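Local coordinates for protein endoglucanase (Thermotoga maritima, PDB 1VHO) that probably acts as a metal-dependent aminopeptidase of the M42 family, expected to bind two divalent metal cations per subunit, at residues A[62-67]-A[178-183]; A[225-230]-A[300-305]; A[245-250]-A[272-277]. All blocks are in the same frame, centred on the assembly; numbering follows the deposited sequence.

Contact 1: A[62-67]-A[178-183]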
loop_
_atom_site.group_PDB
_atom_site.type_symbol
_atom_site.label_atom_id
_atom_site.label_comp_id
_atom_site.label_asym_id
_atom_site.label_seq_id
_atom_site.Cartn_x
_atom_site.Cartn_y
_atom_site.Cartn_z
ATOM N N LEU A 62 -12.750 4.865 -16.086
ATOM C CA LEU A 62 -11.317 4.891 -15.732
ATOM C C LEU A 62 -11.219 4.228 -14.353
ATOM O O LEU A 62 -11.993 4.626 -13.462
ATOM C CB LEU A 62 -10.963 6.364 -15.620
ATOM C CG LEU A 62 -9.585 6.858 -15.286
ATOM C CD1 LEU A 62 -8.493 6.179 -16.112
ATOM C CD2 LEU A 62 -9.531 8.388 -15.501
ATOM N N ALA A 63 -10.308 3.308 -14.173
ATOM C CA ALA A 63 -10.134 2.635 -12.891
ATOM C C ALA A 63 -8.718 2.879 -12.372
ATOM O O ALA A 63 -7.743 2.737 -13.133
ATOM C CB ALA A 63 -10.384 1.133 -13.017
ATOM N N PHE A 64 -8.596 3.185 -11.104
ATOM C CA PHE A 64 -7.321 3.439 -10.432
ATOM C C PHE A 64 -7.206 2.337 -9.356
ATOM O O PHE A 64 -8.219 2.129 -8.659
ATOM C CB PHE A 64 -7.239 4.808 -9.793
ATOM C CG PHE A 64 -7.396 5.987 -10.718
ATOM C CD1 PHE A 64 -6.833 5.987 -11.984
ATOM C CD2 PHE A 64 -8.140 7.086 -10.335
ATOM C CE1 PHE A 64 -7.020 7.070 -12.842
ATOM C CE2 PHE A 64 -8.290 8.189 -11.165
ATOM C CZ PHE A 64 -7.727 8.183 -12.424
ATOM N N PHE A 65 -6.050 1.711 -9.206
ATOM C CA PHE A 65 -5.962 0.589 -8.268
ATOM C C PHE A 65 -4.806 0.726 -7.274
ATOM O O PHE A 65 -3.686 1.080 -7.684
ATOM C CB PHE A 65 -5.664 -0.696 -9.103
ATOM C CG PHE A 65 -6.748 -1.124 -10.072
ATOM C CD1 PHE A 65 -6.733 -0.638 -11.392
ATOM C CD2 PHE A 65 -7.749 -1.964 -9.684
ATOM C CE1 PHE A 65 -7.737 -1.035 -12.265
ATOM C CE2 PHE A 65 -8.754 -2.376 -10.562
ATOM C CZ PHE A 65 -8.737 -1.891 -11.870
ATOM N N ALA A 66 -4.991 0.240 -6.048
ATOM C CA ALA A 66 -3.906 0.264 -5.043
ATOM C C ALA A 66 -4.067 -0.921 -4.081
ATOM O O ALA A 66 -5.211 -1.352 -3.867
ATOM C CB ALA A 66 -3.956 1.573 -4.252
ATOM N N HIS A 67 -2.969 -1.485 -3.605
ATOM C CA HIS A 67 -3.059 -2.573 -2.614
ATOM C C HIS A 67 -3.236 -1.911 -1.226
ATOM O O HIS A 67 -2.839 -0.745 -1.042
ATOM C CB HIS A 67 -1.752 -3.368 -2.576
ATOM C CG HIS A 67 -1.373 -4.098 -3.812
ATOM N ND1 HIS A 67 -1.844 -5.373 -4.089
ATOM C CD2 HIS A 67 -0.549 -3.756 -4.846
ATOM C CE1 HIS A 67 -1.333 -5.787 -5.228
ATOM N NE2 HIS A 67 -0.546 -4.833 -5.698
ATOM N N GLY A 178 -3.214 6.649 -0.027
ATOM C CA GLY A 178 -3.252 8.101 0.222
ATOM C C GLY A 178 -3.454 8.844 -1.136
ATOM O O GLY A 178 -4.256 9.764 -1.234
ATOM N N VAL A 179 -2.720 8.432 -2.169
ATOM C CA VAL A 179 -2.881 9.085 -3.491
ATOM C C VAL A 179 -4.338 8.963 -3.953
ATOM O O VAL A 179 -4.995 9.930 -4.350
ATOM C CB VAL A 179 -2.035 8.362 -4.577
ATOM C CG1 VAL A 179 -2.435 8.920 -5.992
ATOM C CG2 VAL A 179 -0.555 8.510 -4.358
ATOM N N LEU A 180 -4.903 7.745 -3.833
ATOM C CA LEU A 180 -6.277 7.553 -4.328
ATOM C C LEU A 180 -7.304 8.301 -3.504
ATOM O O LEU A 180 -8.321 8.776 -4.072
ATOM C CB LEU A 180 -6.569 6.059 -4.493
ATOM C CG LEU A 180 -5.607 5.343 -5.486
ATOM C CD1 LEU A 180 -6.151 3.949 -5.777
ATOM C CD2 LEU A 180 -5.532 6.148 -6.803
ATOM N N VAL A 181 -7.050 8.417 -2.194
ATOM C CA VAL A 181 -8.003 9.216 -1.359
ATOM C C VAL A 181 -7.945 10.674 -1.828
ATOM O O VAL A 181 -9.019 11.316 -2.014
ATOM C CB VAL A 181 -7.607 9.117 0.128
ATOM C CG1 VAL A 181 -8.367 10.176 0.956
ATOM C CG2 VAL A 181 -7.966 7.715 0.651
ATOM N N LYS A 182 -6.736 11.179 -2.057
ATOM C CA LYS A 182 -6.569 12.585 -2.509
ATOM C C LYS A 182 -7.162 12.783 -3.903
ATOM O O LYS A 182 -7.708 13.866 -4.202
ATOM C CB LYS A 182 -5.111 13.016 -2.439
ATOM C CG LYS A 182 -4.542 13.129 -1.011
ATOM C CD LYS A 182 -5.239 14.191 -0.162
ATOM C CE LYS A 182 -4.832 15.594 -0.541
ATOM N NZ LYS A 182 -5.437 16.613 0.345
ATOM N N VAL A 183 -7.050 11.800 -4.793
ATOM C CA VAL A 183 -7.678 11.978 -6.125
ATOM C C VAL A 183 -9.183 12.272 -5.963
ATOM O O VAL A 183 -9.752 13.142 -6.623
ATOM C CB VAL A 183 -7.553 10.689 -6.954
ATOM C CG1 VAL A 183 -8.375 10.747 -8.250
ATOM C CG2 VAL A 183 -6.093 10.431 -7.313
#
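Leu180 of helix 171-187 packs against Phe64 and Ala66 of strand 61-67 in a wholly apolar helix-on-sheet contact within the alpha/beta catalytic domain of an M42-type peptidase. The strand lies inside the mixed sheet, between strands 195-201 and 222-229, and the helix covers one of the sheet's faces. The segment axes come within 9.0 Å and their N-to-C directions differ by 147°, so the helix runs roughly antiparallel to the strand beneath it.

The two methyls of Leu180 divide the work. CD1 lies 3.6 Å from Ala66 CB and 3.8 Å from Phe65 C, the carbonyl carbon, which brings it down onto the backbone between two side chains of the same face. CD2 meets Phe64 at the root of its side chain, 3.7 Å from CB. With CG anti to its own carbonyl carbon (chi1 -59°), the leucine fork is carried from the helix to the strand. The small Ala66 lets CD1 approach this closely. Phe65 points to the other face of the sheet, where a bound cacodylate ion lies beside it.

On the helix side the same face continues one turn later with Val183, which also touches Leu327 of helix 317-333. Beyond Ala66 the strand ends in His67, predicted to bind the first zinc ion and hydrogen-bonded through NE2 to Asp287; the packing thus ends one residue short of a predicted metal ligand. At the opposite end of the contact the Phe64 ring slants past the valine, its CE2 3.9 Å from Val183 CG1.

Contact 2: A[225-230]-A[300-305]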
loop_
_atom_site.group_PDB
_atom_site.type_symbol
_atom_site.label_atom_id
_atom_site.label_comp_id
_atom_site.label_asym_id
_atom_site.label_seq_id
_atom_site.Cartn_x
_atom_site.Cartn_y
_atom_site.Cartn_z
ATOM N N VAL A 225 -2.490 1.640 -12.463
ATOM C CA VAL A 225 -2.143 0.841 -11.286
ATOM C C VAL A 225 -1.081 1.597 -10.501
ATOM O O VAL A 225 -0.105 2.036 -11.080
ATOM C CB VAL A 225 -1.594 -0.551 -11.673
ATOM C CG1 VAL A 225 -1.004 -1.299 -10.497
ATOM C CG2 VAL A 225 -2.687 -1.372 -12.349
HETATM N N MSE A 226 -1.261 1.672 -9.180
HETATM C CA MSE A 226 -0.308 2.390 -8.353
HETATM C C MSE A 226 0.749 1.418 -7.816
HETATM O O MSE A 226 0.385 0.317 -7.392
HETATM C CB MSE A 226 -1.034 2.932 -7.106
HETATM C CG MSE A 226 -2.164 3.899 -7.331
HETATM SE SE MSE A 226 -1.465 5.582 -7.933
HETATM C CE MSE A 226 -1.556 5.316 -9.827
ATOM N N ASP A 227 1.949 1.932 -7.625
ATOM C CA ASP A 227 2.989 1.101 -7.021
ATOM C C ASP A 227 3.981 2.073 -6.374
ATOM O O ASP A 227 3.699 3.276 -6.297
ATOM C CB ASP A 227 3.685 0.238 -8.070
ATOM C CG ASP A 227 4.248 -1.059 -7.509
ATOM O OD1 ASP A 227 4.467 -1.202 -6.283
ATOM O OD2 ASP A 227 4.480 -1.990 -8.309
ATOM N N VAL A 228 5.062 1.541 -5.840
ATOM C CA VAL A 228 6.108 2.387 -5.268
ATOM C C VAL A 228 7.441 1.909 -5.881
ATOM O O VAL A 228 7.496 0.759 -6.349
ATOM C CB VAL A 228 6.227 2.330 -3.734
ATOM C CG1 VAL A 228 4.995 3.023 -3.088
ATOM C CG2 VAL A 228 6.290 0.873 -3.297
ATOM N N THR A 229 8.426 2.793 -5.871
ATOM C CA THR A 229 9.733 2.368 -6.419
ATOM C C THR A 229 10.840 3.208 -5.827
ATOM O O THR A 229 10.650 4.256 -5.229
ATOM C CB THR A 229 9.714 2.630 -7.955
ATOM O OG1 THR A 229 10.818 1.971 -8.586
ATOM C CG2 THR A 229 9.849 4.131 -8.249
ATOM N N PHE A 230 12.093 2.844 -6.102
ATOM C CA PHE A 230 13.198 3.755 -5.723
ATOM C C PHE A 230 14.430 3.319 -6.517
ATOM O O PHE A 230 14.869 4.029 -7.411
ATOM C CB PHE A 230 13.494 3.856 -4.241
ATOM C CG PHE A 230 14.311 5.089 -3.891
ATOM C CD1 PHE A 230 13.785 6.356 -4.101
ATOM C CD2 PHE A 230 15.591 4.960 -3.393
ATOM C CE1 PHE A 230 14.550 7.484 -3.816
ATOM C CE2 PHE A 230 16.371 6.087 -3.127
ATOM C CZ PHE A 230 15.846 7.348 -3.342
ATOM N N LEU A 300 1.299 2.126 -15.390
ATOM C CA LEU A 300 1.837 1.899 -14.058
ATOM C C LEU A 300 2.506 3.199 -13.607
ATOM O O LEU A 300 3.316 3.774 -14.335
ATOM C CB LEU A 300 2.895 0.801 -14.034
ATOM C CG LEU A 300 3.576 0.584 -12.642
ATOM C CD1 LEU A 300 2.564 -0.184 -11.783
ATOM C CD2 LEU A 300 4.839 -0.218 -12.880
ATOM N N ILE A 301 2.085 3.754 -12.471
ATOM C CA ILE A 301 2.675 4.991 -11.962
ATOM C C ILE A 301 3.044 4.740 -10.491
ATOM O O ILE A 301 2.180 4.283 -9.738
ATOM C CB ILE A 301 1.802 6.231 -12.115
ATOM C CG1 ILE A 301 1.338 6.410 -13.579
ATOM C CG2 ILE A 301 2.573 7.494 -11.712
ATOM C CD1 ILE A 301 0.335 7.477 -13.821
ATOM N N SER A 302 4.235 5.125 -10.112
ATOM C CA SER A 302 4.766 4.860 -8.802
ATOM C C SER A 302 5.194 6.069 -7.999
ATOM O O SER A 302 5.643 7.076 -8.544
ATOM C CB SER A 302 6.044 3.957 -8.927
ATOM O OG SER A 302 5.652 2.684 -9.476
ATOM N N ILE A 303 5.080 5.894 -6.668
ATOM C CA ILE A 303 5.545 6.923 -5.728
ATOM C C ILE A 303 6.962 6.547 -5.264
ATOM O O ILE A 303 7.190 5.386 -4.867
ATOM C CB ILE A 303 4.583 6.938 -4.521
ATOM C CG1 ILE A 303 3.233 7.568 -4.903
ATOM C CG2 ILE A 303 5.213 7.719 -3.351
ATOM C CD1 ILE A 303 3.269 9.009 -5.382
ATOM N N PRO A 304 7.933 7.445 -5.330
ATOM C CA PRO A 304 9.295 7.175 -4.880
ATOM C C PRO A 304 9.258 6.868 -3.372
ATOM O O PRO A 304 8.566 7.569 -2.625
ATOM C CB PRO A 304 10.056 8.497 -5.052
ATOM C CG PRO A 304 9.263 9.173 -6.174
ATOM C CD PRO A 304 7.814 8.840 -5.821
ATOM N N LEU A 305 9.919 5.795 -3.005
ATOM C CA LEU A 305 9.921 5.453 -1.548
ATOM C C LEU A 305 11.320 5.037 -1.188
ATOM O O LEU A 305 11.974 4.293 -1.922
ATOM C CB LEU A 305 8.873 4.350 -1.365
ATOM C CG LEU A 305 8.683 3.753 0.026
ATOM C CD1 LEU A 305 7.283 3.140 0.087
ATOM C CD2 LEU A 305 9.728 2.676 0.332
#
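Backbone bonds carry most of the contact between Val225-Thr229 and Leu300-Leu305. Val225 O accepts from Ile301 N at 3.1 Å, almost straight at 169°, whereas Asp227 N reaches Ile301 O at 3.2 Å with a bent angle of 142°. Asp227 O then takes Ile303 N, Thr229 N gives to Ile303 O, and Leu305 N closes the series on Thr229 O at 2.8 Å. Asp227 bonds through its N and O to two residues, Ile301 and Ile303, as does each of Ile301, Ile303 and Thr229 in turn, the pattern of parallel neighbours; the pair lies in the mixed central sheet of the M42 catalytic domain, its axes crossing at -40°.

Apolar contacts fall on both faces. Leu300 CD1 curls back to Val225 CG1 (4.0 Å) and Asp227 CB, which Ser302 OG also touches at 3.4 Å. On the face covered by helix 171-187, the methyl of selenomethionine Met226 lies alongside Ile301, while Val228 CG1, anti to its carbonyl carbon, meets Leu305 CD1 at 3.9 Å.

Among polar side chains, Asp227, predicted to bind the first zinc, forms a salt bridge from OD1 to Arg281. The same oxygen accepts a weak bond from Val228 N, which would help fix the carboxylate's rotation.

Contact 3: A[245-250]-A[272-277]; sequences GPVIGL and SLQEEA
Gln274 holds the loop leading into strand 247-249 with both backbone and side chain. Its NE2 donates to Gly245 O at 2.8 Å, nearly straight at 169°; it comes in on a lone pair in the carbonyl plane, and that oxygen lies almost in the plane of the Gln274 amide. The side chain, extended beyond CG, delivers the amide there, and NE2 also gives to Glu241 O. A leucine here would probably leave Gly245 O and Glu241 O without this amide donor.

The backbone bonds follow a parallel register. Pro246 O is taken by Gln274 N at 2.8 Å, and Gln274 O by Ile248 N, which approaches from 37° above the carbonyl plane. Ile248 O accepts from Glu276 N, and Glu276 O from Leu250 N at 3.0 Å, the most bent of the set at 135°. Gly245 N is satisfied by Asp319.

The carboxylate of Glu276 is shared: OE1 is hydrogen-bonded to Thr229 OG1, while OE2 receives a water at 2.6 Å that also donates to Val247 O. Val247 CG1 packs against this carboxylate, 3.7 Å from CD.

On the side of Ile248, Leu273 CD1 approaches Ile248 CG1, and its CD2 meets Pro246 CG at 3.7 Å. The two strands are joined by helix 256-268 in a beta-alpha-beta unit; that helix covers Ile248 and Leu273, helix 317-333 adds Leu323 against Pro246, and strand 297-304 runs antiparallel along the other edge of 247-249, leaving 274-276 outermost in the sheet.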
loop_
_atom_site.group_PDB
_atom_site.type_symbol
_atom_site.label_atom_id
_atom_site.label_comp_id
_atom_site.label_asym_id
_atom_site.label_seq_id
_atom_site.Cartn_x
_atom_site.Cartn_y
_atom_site.Cartn_z
ATOM N N GLY A 245 8.762 13.935 -8.089
ATOM C CA GLY A 245 7.536 13.526 -8.767
ATOM C C GLY A 245 7.275 12.046 -8.912
ATOM O O GLY A 245 8.141 11.162 -8.709
ATOM N N PRO A 246 6.040 11.701 -9.303
ATOM C CA PRO A 246 5.620 10.347 -9.530
ATOM C C PRO A 246 6.411 9.773 -10.719
ATOM O O PRO A 246 6.918 10.527 -11.574
ATOM C CB PRO A 246 4.140 10.389 -9.792
ATOM C CG PRO A 246 3.852 11.797 -10.190
ATOM C CD PRO A 246 4.918 12.660 -9.567
ATOM N N VAL A 247 6.578 8.472 -10.651
ATOM C CA VAL A 247 7.413 7.762 -11.613
ATOM C C VAL A 247 6.612 6.955 -12.613
ATOM O O VAL A 247 5.880 5.999 -12.311
ATOM C CB VAL A 247 8.361 6.793 -10.866
ATOM C CG1 VAL A 247 9.370 6.190 -11.862
ATOM C CG2 VAL A 247 9.087 7.492 -9.721
ATOM N N ILE A 248 6.731 7.388 -13.888
ATOM C CA ILE A 248 5.990 6.715 -14.939
ATOM C C ILE A 248 6.689 5.415 -15.329
ATOM O O ILE A 248 7.871 5.514 -15.710
ATOM C CB ILE A 248 5.992 7.635 -16.219
ATOM C CG1 ILE A 248 5.306 8.966 -15.873
ATOM C CG2 ILE A 248 5.320 6.891 -17.357
ATOM C CD1 ILE A 248 3.883 8.748 -15.335
ATOM N N GLY A 249 6.012 4.298 -15.256
ATOM C CA GLY A 249 6.544 3.000 -15.678
ATOM C C GLY A 249 6.499 2.949 -17.214
ATOM O O GLY A 249 5.497 3.277 -17.855
ATOM N N LEU A 250 7.602 2.458 -17.818
ATOM C CA LEU A 250 7.619 2.394 -19.290
ATOM C C LEU A 250 7.890 0.973 -19.769
ATOM O O LEU A 250 8.486 0.780 -20.844
ATOM C CB LEU A 250 8.723 3.347 -19.800
ATOM C CG LEU A 250 8.456 4.826 -19.539
ATOM C CD1 LEU A 250 9.690 5.685 -19.764
ATOM C CD2 LEU A 250 7.285 5.309 -20.400
ATOM N N SER A 272 5.650 17.669 -12.384
ATOM C CA SER A 272 6.997 17.133 -12.594
ATOM C C SER A 272 6.935 15.615 -12.515
ATOM O O SER A 272 6.310 15.094 -11.563
ATOM C CB SER A 272 7.972 17.692 -11.558
ATOM O OG SER A 272 8.129 19.106 -11.817
ATOM N N LEU A 273 7.593 14.916 -13.391
ATOM C CA LEU A 273 7.524 13.446 -13.396
ATOM C C LEU A 273 8.919 12.841 -13.477
ATOM O O LEU A 273 9.873 13.519 -13.884
ATOM C CB LEU A 273 6.786 12.979 -14.671
ATOM C CG LEU A 273 5.285 13.324 -14.816
ATOM C CD1 LEU A 273 4.765 12.862 -16.166
ATOM C CD2 LEU A 273 4.464 12.681 -13.691
ATOM N N GLN A 274 8.997 11.564 -13.110
ATOM C CA GLN A 274 10.268 10.837 -13.254
ATOM C C GLN A 274 9.896 9.608 -14.072
ATOM O O GLN A 274 8.693 9.454 -14.352
ATOM C CB GLN A 274 10.801 10.420 -11.872
ATOM C CG GLN A 274 11.245 11.601 -11.040
ATOM C CD GLN A 274 11.810 11.244 -9.696
ATOM O OE1 GLN A 274 13.023 11.115 -9.588
ATOM N NE2 GLN A 274 10.989 11.118 -8.626
ATOM N N GLU A 275 10.850 8.760 -14.494
ATOM C CA GLU A 275 10.426 7.600 -15.237
ATOM C C GLU A 275 11.350 6.417 -14.931
ATOM O O GLU A 275 12.407 6.590 -14.346
ATOM C CB GLU A 275 10.334 7.877 -16.727
ATOM C CG GLU A 275 11.646 7.870 -17.462
ATOM C CD GLU A 275 12.617 8.938 -17.054
ATOM O OE1 GLU A 275 13.687 8.590 -16.524
ATOM O OE2 GLU A 275 12.335 10.136 -17.270
ATOM N N GLU A 276 10.893 5.231 -15.275
ATOM C CA GLU A 276 11.719 4.029 -15.051
ATOM C C GLU A 276 11.434 3.071 -16.192
ATOM O O GLU A 276 10.312 3.016 -16.702
ATOM C CB GLU A 276 11.450 3.452 -13.666
ATOM C CG GLU A 276 10.059 2.861 -13.471
ATOM C CD GLU A 276 9.810 2.498 -11.997
ATOM O OE1 GLU A 276 10.776 2.348 -11.213
ATOM O OE2 GLU A 276 8.645 2.424 -11.602
ATOM N N ALA A 277 12.431 2.322 -16.652
ATOM C CA ALA A 277 12.281 1.426 -17.782
ATOM C C ALA A 277 11.243 0.346 -17.561
ATOM O O ALA A 277 10.571 -0.020 -18.505
ATOM C CB ALA A 277 13.622 0.745 -18.128
HETATM O O HOH W 1 6.245 3.241 -12.141
#

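All three contacts involve one mixed sheet. Contact 1 lays helix 171-187 on strand 61-67, contact 2 pairs the next two strands, 222-229 and 297-304, and contact 3 adds 247-249 and the edge strand 274-276. Centres lie about 12 Å apart for contacts 1 and 2, about 8 Å for 2 and 3, and about 17 Å for 1 and 3. Phe65 O to Met226 N (2.9 Å) probably bonds the first two; Ser302 O to Val247 N (2.7 Å) probably bonds the last two. Along the chain contact 1 comes first, and contact 3 falls between the two strands of contact 2. The sheet thereby brings predicted metal ligands His67 and Asp227 together, about 6 Å apart between side chains.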